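Local coordinates for protein TP_0956 (Treponema pallidum subsp. pallidum, PDB 3U64), which probably serves as the T-component of a TRAP transporter, a lipoprotein of tetratricopeptide-repeat type probably suited to protein-protein contacts in ligand uptake, at residues A[147-152]-A[190-195]; A[237-242]-A[279-284]; A[243-248]-A[260-265]. One frame throughout, in Å; residues are numbered along the deposited sequence.

Interaction 1. Residues A[147-152]-A[190-195]; sequences CTRVDV and CDLWPS. With SO4 (sulfate ion), chain E.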
loop_
_atom_site.group_PDB
_atom_site.type_symbol
_atom_site.label_atom_id
_atom_site.label_comp_id
_atom_site.label_asym_id
_atom_site.label_seq_id
_atom_site.Cartn_x
_atom_site.Cartn_y
_atom_site.Cartn_z
ATOM N N CYS A 147 -1.587 38.130 11.793
ATOM C CA CYS A 147 -1.478 36.795 12.372
ATOM C C CYS A 147 -1.328 36.818 13.887
ATOM O O CYS A 147 -0.668 37.681 14.450
ATOM C CB CYS A 147 -0.292 36.038 11.748
ATOM S SG CYS A 147 -0.506 35.734 9.975
ATOM N N THR A 148 -1.925 35.834 14.540
ATOM C CA THR A 148 -1.786 35.668 15.982
ATOM C C THR A 148 -1.217 34.287 16.324
ATOM O O THR A 148 -0.904 33.478 15.432
ATOM C CB THR A 148 -3.142 35.806 16.649
ATOM O OG1 THR A 148 -3.960 34.698 16.255
ATOM C CG2 THR A 148 -3.803 37.115 16.203
ATOM N N ARG A 149 -1.115 34.013 17.622
ATOM C CA ARG A 149 -0.525 32.769 18.094
ATOM C C ARG A 149 -1.316 31.588 17.565
ATOM O O ARG A 149 -0.773 30.505 17.360
ATOM C CB ARG A 149 -0.465 32.744 19.619
ATOM C CG ARG A 149 0.690 33.580 20.179
ATOM C CD ARG A 149 0.538 33.894 21.665
ATOM N NE ARG A 149 1.009 32.822 22.533
ATOM C CZ ARG A 149 2.285 32.625 22.857
ATOM N NH1 ARG A 149 3.229 33.417 22.367
ATOM N NH2 ARG A 149 2.623 31.631 23.671
ATOM N N VAL A 150 -2.603 31.813 17.327
ATOM C CA VAL A 150 -3.470 30.779 16.785
ATOM C C VAL A 150 -3.012 30.341 15.380
ATOM O O VAL A 150 -3.279 29.213 14.968
ATOM C CB VAL A 150 -4.950 31.264 16.795
ATOM C CG1 VAL A 150 -5.805 30.490 15.828
ATOM C CG2 VAL A 150 -5.516 31.159 18.201
ATOM N N ASP A 151 -2.302 31.229 14.675
ATOM C CA ASP A 151 -1.860 30.984 13.296
ATOM C C ASP A 151 -0.461 30.377 13.184
ATOM O O ASP A 151 0.012 30.098 12.085
ATOM C CB ASP A 151 -1.893 32.281 12.484
ATOM C CG ASP A 151 -3.245 32.949 12.521
ATOM O OD1 ASP A 151 -4.236 32.254 12.230
ATOM O OD2 ASP A 151 -3.321 34.161 12.848
ATOM N N VAL A 152 0.194 30.174 14.320
ATOM C CA VAL A 152 1.586 29.763 14.325
ATOM C C VAL A 152 1.794 28.386 13.700
ATOM O O VAL A 152 2.679 28.219 12.875
ATOM C CB VAL A 152 2.189 29.833 15.730
ATOM C CG1 VAL A 152 3.555 29.166 15.743
ATOM C CG2 VAL A 152 2.281 31.306 16.178
ATOM N N CYS A 190 8.097 32.741 14.774
ATOM C CA CYS A 190 9.101 32.916 15.840
ATOM C C CYS A 190 8.796 34.064 16.766
ATOM O O CYS A 190 8.902 33.914 17.984
ATOM C CB CYS A 190 10.510 33.153 15.274
ATOM S SG CYS A 190 11.253 31.689 14.679
ATOM N N ASP A 191 8.468 35.218 16.179
ATOM C CA ASP A 191 8.130 36.418 16.942
ATOM C C ASP A 191 6.914 36.140 17.805
ATOM O O ASP A 191 6.884 36.483 18.981
ATOM C CB ASP A 191 7.828 37.605 16.014
ATOM C CG ASP A 191 9.011 37.984 15.134
ATOM O OD1 ASP A 191 10.163 37.780 15.566
ATOM O OD2 ASP A 191 8.799 38.490 14.010
ATOM N N LEU A 192 5.908 35.516 17.201
ATOM C CA LEU A 192 4.646 35.230 17.874
ATOM C C LEU A 192 4.813 34.247 19.028
ATOM O O LEU A 192 4.227 34.427 20.104
ATOM C CB LEU A 192 3.641 34.668 16.852
ATOM C CG LEU A 192 2.862 35.748 16.099
ATOM C CD1 LEU A 192 2.042 35.202 14.939
ATOM C CD2 LEU A 192 1.965 36.543 17.102
ATOM N N TRP A 193 5.640 33.220 18.807
ATOM C CA TRP A 193 5.672 32.062 19.693
ATOM C C TRP A 193 7.007 31.294 19.584
ATOM O O TRP A 193 7.051 30.168 19.075
ATOM C CB TRP A 193 4.466 31.177 19.351
ATOM C CG TRP A 193 4.151 30.085 20.309
ATOM C CD1 TRP A 193 4.925 29.636 21.342
ATOM C CD2 TRP A 193 2.964 29.276 20.316
ATOM N NE1 TRP A 193 4.295 28.595 21.989
ATOM C CE2 TRP A 193 3.090 28.357 21.382
ATOM C CE3 TRP A 193 1.811 29.239 19.521
ATOM C CZ2 TRP A 193 2.105 27.412 21.675
ATOM C CZ3 TRP A 193 0.828 28.305 19.814
ATOM C CH2 TRP A 193 0.981 27.402 20.891
ATOM N N PRO A 194 8.099 31.906 20.091
ATOM C CA PRO A 194 9.484 31.411 19.992
ATOM C C PRO A 194 9.606 29.928 20.326
ATOM O O PRO A 194 10.382 29.212 19.681
ATOM C CB PRO A 194 10.231 32.207 21.074
ATOM C CG PRO A 194 9.394 33.398 21.376
ATOM C CD PRO A 194 7.990 33.142 20.895
ATOM N N SER A 195 8.849 29.482 21.329
ATOM C CA SER A 195 9.028 28.155 21.921
ATOM C C SER A 195 8.220 27.076 21.218
ATOM O O SER A 195 8.323 25.896 21.560
ATOM C CB SER A 195 8.666 28.178 23.422
ATOM O OG SER A 195 7.268 27.951 23.613
HETATM S S SO4 E . 6.591 31.765 24.371
HETATM O O1 SO4 E . 5.383 30.940 24.448
HETATM O O2 SO4 E . 6.271 33.126 23.929
HETATM O O3 SO4 E . 7.190 31.796 25.708
HETATM O O4 SO4 E . 7.532 31.165 23.427
#
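Arg149 and Trp193 meet because one side chain folds back while the other reaches out: the arginine chain bends at chi3 (83°), and the indole swings to the side of CA away from its own backbone N (chi1 -168°). The guanidinium lies flat over one face of the indole, the two planes only 22° apart. Arg149 CZ sits almost over the centre of the Trp193 five-membered ring (4.2 Å to the centroid), a cation-pi stack, with NH2 displaced toward the indole rim. At the guanidinium edge, Arg149 NH1 makes a weak, bent hydrogen bond of 2.7 Å to Leu192 O, at the end of helix 176-192. Arg149 NH2 gives a nearly straight one of 2.9 Å to O1 of the sulfate, which Ser195 N also holds, 3.0 Å from sulfate O4. Beneath this polar surface, Val152 CG2 packs at 3.7 Å from Leu192 CB, and Leu192 CD1 comes within 3.4 Å of Thr148 O. Their compact branched tips suit the apolar side of this join, against the Thr148 carbonyl and the base of Trp193. Asp151 OD1 forms a salt bridge with Arg66, and OD2 accepts from Thr148 N and is hydrogen-bonded to Tyr125. Arginine can thus face an aromatic ring, a helix-terminal carbonyl and an anion at once. The sulfate, probably from the crystallisation liquor, is consistent with a locally positive patch.

Interaction 2. Residues A[237-242]-A[279-284]; sequences HDPDHH and LLVILS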
loop_
_atom_site.group_PDB
_atom_site.type_symbol
_atom_site.label_atom_id
_atom_site.label_comp_id
_atom_site.label_asym_id
_atom_site.label_seq_id
_atom_site.Cartn_x
_atom_site.Cartn_y
_atom_site.Cartn_z
ATOM N N HIS A 237 15.627 14.300 24.258
ATOM C CA HIS A 237 15.199 13.083 23.562
ATOM C C HIS A 237 15.077 13.326 22.064
ATOM O O HIS A 237 14.644 12.445 21.315
ATOM C CB HIS A 237 13.841 12.609 24.084
ATOM C CG HIS A 237 13.887 12.045 25.469
ATOM N ND1 HIS A 237 13.346 12.699 26.558
ATOM C CD2 HIS A 237 14.415 10.892 25.942
ATOM C CE1 HIS A 237 13.533 11.966 27.642
ATOM N NE2 HIS A 237 14.180 10.867 27.298
ATOM N N ASP A 238 15.428 14.535 21.635
ATOM C CA ASP A 238 15.310 14.895 20.235
ATOM C C ASP A 238 16.646 14.732 19.499
ATOM O O ASP A 238 17.635 15.364 19.864
ATOM C CB ASP A 238 14.821 16.335 20.097
ATOM C CG ASP A 238 14.886 16.822 18.659
ATOM O OD1 ASP A 238 14.610 16.001 17.749
ATOM O OD2 ASP A 238 15.230 18.009 18.434
ATOM N N PRO A 239 16.677 13.883 18.461
ATOM C CA PRO A 239 17.909 13.665 17.686
ATOM C C PRO A 239 18.119 14.744 16.637
ATOM O O PRO A 239 19.243 14.979 16.204
ATOM C CB PRO A 239 17.666 12.318 16.989
ATOM C CG PRO A 239 16.371 11.802 17.508
ATOM C CD PRO A 239 15.611 12.955 18.066
ATOM N N ASP A 240 17.034 15.405 16.252
ATOM C CA ASP A 240 17.055 16.343 15.130
ATOM C C ASP A 240 17.914 17.556 15.348
ATOM O O ASP A 240 18.559 18.021 14.416
ATOM C CB ASP A 240 15.640 16.786 14.765
ATOM C CG ASP A 240 14.910 15.732 13.982
ATOM O OD1 ASP A 240 15.459 15.287 12.947
ATOM O OD2 ASP A 240 13.820 15.319 14.413
ATOM N N HIS A 241 17.921 18.095 16.559
ATOM C CA HIS A 241 18.751 19.265 16.773
ATOM C C HIS A 241 20.226 18.885 16.692
ATOM O O HIS A 241 21.019 19.663 16.192
ATOM C CB HIS A 241 18.378 20.045 18.046
ATOM C CG HIS A 241 18.787 19.387 19.326
ATOM N ND1 HIS A 241 18.100 18.330 19.875
ATOM C CD2 HIS A 241 19.778 19.684 20.199
ATOM C CE1 HIS A 241 18.669 17.980 21.015
ATOM N NE2 HIS A 241 19.691 18.784 21.233
ATOM N N HIS A 242 20.582 17.670 17.123
ATOM C CA HIS A 242 21.966 17.184 16.973
ATOM C C HIS A 242 22.338 17.045 15.494
ATOM O O HIS A 242 23.419 17.472 15.072
ATOM C CB HIS A 242 22.205 15.843 17.707
ATOM C CG HIS A 242 21.960 15.907 19.186
ATOM N ND1 HIS A 242 22.757 16.641 20.045
ATOM C CD2 HIS A 242 20.996 15.346 19.958
ATOM C CE1 HIS A 242 22.296 16.524 21.279
ATOM N NE2 HIS A 242 21.225 15.749 21.254
ATOM N N LEU A 279 8.395 7.180 16.143
ATOM C CA LEU A 279 8.608 6.999 14.706
ATOM C C LEU A 279 9.605 8.024 14.136
ATOM O O LEU A 279 10.523 7.682 13.399
ATOM C CB LEU A 279 7.285 7.065 13.946
ATOM C CG LEU A 279 7.408 6.991 12.411
ATOM C CD1 LEU A 279 7.949 5.654 11.942
ATOM C CD2 LEU A 279 6.083 7.283 11.732
ATOM N N LEU A 280 9.430 9.289 14.478
ATOM C CA LEU A 280 10.317 10.314 13.941
ATOM C C LEU A 280 11.757 10.138 14.447
ATOM O O LEU A 280 12.707 10.299 13.687
ATOM C CB LEU A 280 9.776 11.711 14.256
ATOM C CG LEU A 280 8.610 12.157 13.360
ATOM C CD1 LEU A 280 7.455 11.171 13.397
ATOM C CD2 LEU A 280 8.121 13.551 13.740
ATOM N N VAL A 281 11.909 9.779 15.721
ATOM C CA VAL A 281 13.226 9.465 16.275
ATOM C C VAL A 281 13.921 8.347 15.483
ATOM O O VAL A 281 15.095 8.481 15.113
ATOM C CB VAL A 281 13.118 9.106 17.782
ATOM C CG1 VAL A 281 14.435 8.516 18.316
ATOM C CG2 VAL A 281 12.692 10.343 18.579
ATOM N N ILE A 282 13.188 7.261 15.217
ATOM C CA ILE A 282 13.692 6.161 14.384
ATOM C C ILE A 282 14.145 6.660 13.025
ATOM O O ILE A 282 15.201 6.251 12.530
ATOM C CB ILE A 282 12.626 5.056 14.103
ATOM C CG1 ILE A 282 12.092 4.444 15.400
ATOM C CG2 ILE A 282 13.207 3.965 13.162
ATOM C CD1 ILE A 282 13.143 3.856 16.232
ATOM N N LEU A 283 13.329 7.524 12.413
ATOM C CA LEU A 283 13.665 8.095 11.102
ATOM C C LEU A 283 14.939 8.930 11.183
ATOM O O LEU A 283 15.865 8.747 10.398
ATOM C CB LEU A 283 12.506 8.933 10.528
ATOM C CG LEU A 283 11.326 8.154 9.933
ATOM C CD1 LEU A 283 10.067 9.013 9.866
ATOM C CD2 LEU A 283 11.663 7.564 8.555
ATOM N N SER A 284 14.990 9.828 12.161
ATOM C CA SER A 284 16.163 10.668 12.348
ATOM C C SER A 284 17.413 9.858 12.648
ATOM O O SER A 284 18.497 10.193 12.189
ATOM C CB SER A 284 15.926 11.688 13.449
ATOM O OG SER A 284 14.986 12.642 13.010
#
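Ser284 OG donates a hydrogen bond to Asp240 OD1 across a buried helix contact, and the bond reaches the carboxylate from above: the two oxygens, Ser284 OG and Asp240 OD1, lie 2.7 Å apart, with the donor about 37° out of the carboxylate plane. The site is the N-terminal entry of helix 240-250, where it packs on helix 278-293 in an all-helical protein of the tetratricopeptide-repeat clan. The entry itself is an Asx turn with side-chain capping. Asp238 OD1 accepts from Asp240 N at 2.9 Å, while OD2 of the same Asp238 takes both His241 N and His241 ND1 from one face of its plane. Aspartate suits this place because its short side chain can satisfy amides that have no preceding helical carbonyl to bind. A negative charge there would also be expected to interact favourably with the helix dipole. Proline fits the next position, since it has no amide hydrogen to satisfy and its rigid ring is left for packing. That ring packs against helix 278-293: Pro239 CG touches Val281 CG1 at 3.9 Å, the two side chains crossing at about a right angle, and Pro239 CB rests 4.0 Å from Ser284 CB. Serine is small enough to let the proline approach and still supplies a donor. Ala266 and Ile269 also pack on Pro239. At the upstream end of the contact, Val281 CG2 lies 4.0 Å from both Pro239 CD and the carbonyl oxygen of His237.

Interaction 3. Residues A[243-248]-A[260-265]; sequences ITYADA and DEALDR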
loop_
_atom_site.group_PDB
_atom_site.type_symbol
_atom_site.label_atom_id
_atom_site.label_comp_id
_atom_site.label_asym_id
_atom_site.label_seq_id
_atom_site.Cartn_x
_atom_site.Cartn_y
_atom_site.Cartn_z
ATOM N N ILE A 243 21.438 16.451 14.712
ATOM C CA ILE A 243 21.660 16.260 13.277
ATOM C C ILE A 243 21.768 17.602 12.545
ATOM O O ILE A 243 22.647 17.803 11.707
ATOM C CB ILE A 243 20.541 15.414 12.653
ATOM C CG1 ILE A 243 20.628 13.987 13.211
ATOM C CG2 ILE A 243 20.626 15.464 11.099
ATOM C CD1 ILE A 243 19.474 13.098 12.837
ATOM N N THR A 244 20.883 18.532 12.882
ATOM C CA THR A 244 20.962 19.869 12.313
ATOM C C THR A 244 22.324 20.522 12.592
ATOM O O THR A 244 22.947 21.090 11.689
ATOM C CB THR A 244 19.813 20.746 12.816
ATOM O OG1 THR A 244 18.570 20.237 12.295
ATOM C CG2 THR A 244 20.023 22.212 12.387
ATOM N N TYR A 245 22.802 20.413 13.830
ATOM C CA TYR A 245 24.119 20.943 14.174
ATOM C C TYR A 245 25.211 20.347 13.285
ATOM O O TYR A 245 26.036 21.071 12.720
ATOM C CB TYR A 245 24.443 20.681 15.643
ATOM C CG TYR A 245 25.716 21.353 16.098
ATOM C CD1 TYR A 245 25.764 22.731 16.285
ATOM C CD2 TYR A 245 26.876 20.615 16.334
ATOM C CE1 TYR A 245 26.932 23.362 16.695
ATOM C CE2 TYR A 245 28.053 21.236 16.746
ATOM C CZ TYR A 245 28.072 22.615 16.926
ATOM O OH TYR A 245 29.220 23.256 17.333
ATOM N N ALA A 246 25.188 19.028 13.133
ATOM C CA ALA A 246 26.211 18.324 12.350
ATOM C C ALA A 246 26.143 18.669 10.862
ATOM O O ALA A 246 27.148 18.979 10.231
ATOM C CB ALA A 246 26.082 16.809 12.545
ATOM N N ASP A 247 24.935 18.621 10.326
ATOM C CA ASP A 247 24.695 18.696 8.897
ATOM C C ASP A 247 24.700 20.125 8.348
ATOM O O ASP A 247 25.353 20.416 7.343
ATOM C CB ASP A 247 23.354 18.026 8.606
ATOM C CG ASP A 247 23.112 17.806 7.135
ATOM O OD1 ASP A 247 24.099 17.700 6.383
ATOM O OD2 ASP A 247 21.931 17.720 6.734
ATOM N N ALA A 248 23.969 21.016 9.007
ATOM C CA ALA A 248 23.849 22.397 8.543
ATOM C C ALA A 248 25.049 23.268 8.925
ATOM O O ALA A 248 25.441 24.157 8.170
ATOM C CB ALA A 248 22.555 23.020 9.062
ATOM N N ASP A 260 30.969 14.529 14.404
ATOM C CA ASP A 260 30.956 13.188 14.998
ATOM C C ASP A 260 30.291 13.145 16.371
ATOM O O ASP A 260 29.395 12.332 16.595
ATOM C CB ASP A 260 32.369 12.583 15.058
ATOM C CG ASP A 260 32.779 11.905 13.748
ATOM O OD1 ASP A 260 31.889 11.401 13.022
ATOM O OD2 ASP A 260 33.995 11.868 13.449
ATOM N N GLU A 261 30.719 14.018 17.279
ATOM C CA GLU A 261 30.079 14.135 18.590
ATOM C C GLU A 261 28.571 14.331 18.474
ATOM O O GLU A 261 27.797 13.678 19.168
ATOM C CB GLU A 261 30.655 15.314 19.374
ATOM C CG GLU A 261 32.081 15.126 19.869
ATOM C CD GLU A 261 32.597 16.328 20.668
ATOM O OE1 GLU A 261 31.851 17.323 20.833
ATOM O OE2 GLU A 261 33.755 16.269 21.133
ATOM N N ALA A 262 28.155 15.255 17.617
ATOM C CA ALA A 262 26.743 15.600 17.524
ATOM C C ALA A 262 25.930 14.377 17.121
ATOM O O ALA A 262 24.879 14.085 17.718
ATOM C CB ALA A 262 26.530 16.748 16.547
ATOM N N LEU A 263 26.425 13.651 16.123
ATOM C CA LEU A 263 25.736 12.449 15.646
ATOM C C LEU A 263 25.789 11.314 16.664
ATOM O O LEU A 263 24.868 10.495 16.748
ATOM C CB LEU A 263 26.302 11.983 14.307
ATOM C CG LEU A 263 26.175 12.998 13.167
ATOM C CD1 LEU A 263 26.809 12.466 11.876
ATOM C CD2 LEU A 263 24.716 13.368 12.945
ATOM N N ASP A 264 26.864 11.261 17.440
ATOM C CA ASP A 264 26.923 10.281 18.522
ATOM C C ASP A 264 25.847 10.597 19.554
ATOM O O ASP A 264 25.218 9.699 20.111
ATOM C CB ASP A 264 28.299 10.261 19.179
ATOM C CG ASP A 264 29.316 9.464 18.377
ATOM O OD1 ASP A 264 28.906 8.699 17.480
ATOM O OD2 ASP A 264 30.527 9.603 18.652
ATOM N N ARG A 265 25.630 11.880 19.804
ATOM C CA ARG A 265 24.541 12.285 20.677
ATOM C C ARG A 265 23.164 11.927 20.093
ATOM O O ARG A 265 22.322 11.406 20.809
ATOM C CB ARG A 265 24.656 13.762 21.043
ATOM C CG ARG A 265 25.802 14.015 22.009
ATOM C CD ARG A 265 25.799 15.423 22.549
ATOM N NE ARG A 265 26.302 16.373 21.565
ATOM C CZ ARG A 265 27.417 17.085 21.705
ATOM N NH1 ARG A 265 28.156 16.967 22.806
ATOM N NH2 ARG A 265 27.787 17.922 20.741
#
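An antiparallel pair of consecutive helices, in an all-helical protein of the tetratricopeptide-repeat clan, brings Ala246 of helix 240-250 against Ala262 and Leu263 of helix 256-268. Over the two short segments the axes approach to 8.2 Å, with an angle of 151° between their N-to-C directions. Alanine makes such closeness possible: Ala246 CB and Ala262 CB face one another at 4.0 Å, and neither carries further atoms that would push the backbones apart. Leu263 extends the contact toward Ile243. Its CD2 branch comes down on Ala246 CB at 3.7 Å and reaches on to Ile243 CG1 at 4.1 Å, where the leucine and isoleucine side chains cross at about a right angle. Ile243 points its side chain's first bond away from the partner helix, so it meets Leu263 with the flank of its chain while also packing on Ser284 and Ala288 of helix 278-293. On the other flank, Tyr245 has CG anti to its backbone N (chi1 -173°), which carries the ring out beside Ala262. Tyr245 CD2 lies 3.9 Å from Ala262 CB, and the methyl sits at the ring edge, near its plane. The ring edge thus borders the alanine pair, and the ring also meets Phe227. Asp260 and Asp264 lie on other sides of the second helix, and both form salt bridges with Lys292 of helix 278-293. No hydrogen bond joins the two segments, and every side-chain contact between them is between carbon atoms. The pairing therefore depends on shape and on the removal of apolar surface from water, with small residues setting the spacing and longer ones packing at its flanks.

How the interactions relate
Interactions 2 and 3 form one neighbourhood, with centres 11 Å apart. Both use helix 240-250 and are in direct touch, and 243-248/260-265 is nested in the chain loop closed by 237-242/279-284. Together they tie three successive helices: the start of helix 240-250 meets helix 278-293, and its continuation meets helix 256-268. Interaction 1 stands apart, about 24 Å and 28 Å away between centres, earlier in the chain and only partly buried. The chemistry follows this placement. Interaction 3 is purely apolar, interaction 2 adds one side-chain hydrogen bond within a mostly buried contact at a helix start, and interaction 1, at a helix end, exposes a stacked cation to a bound anion.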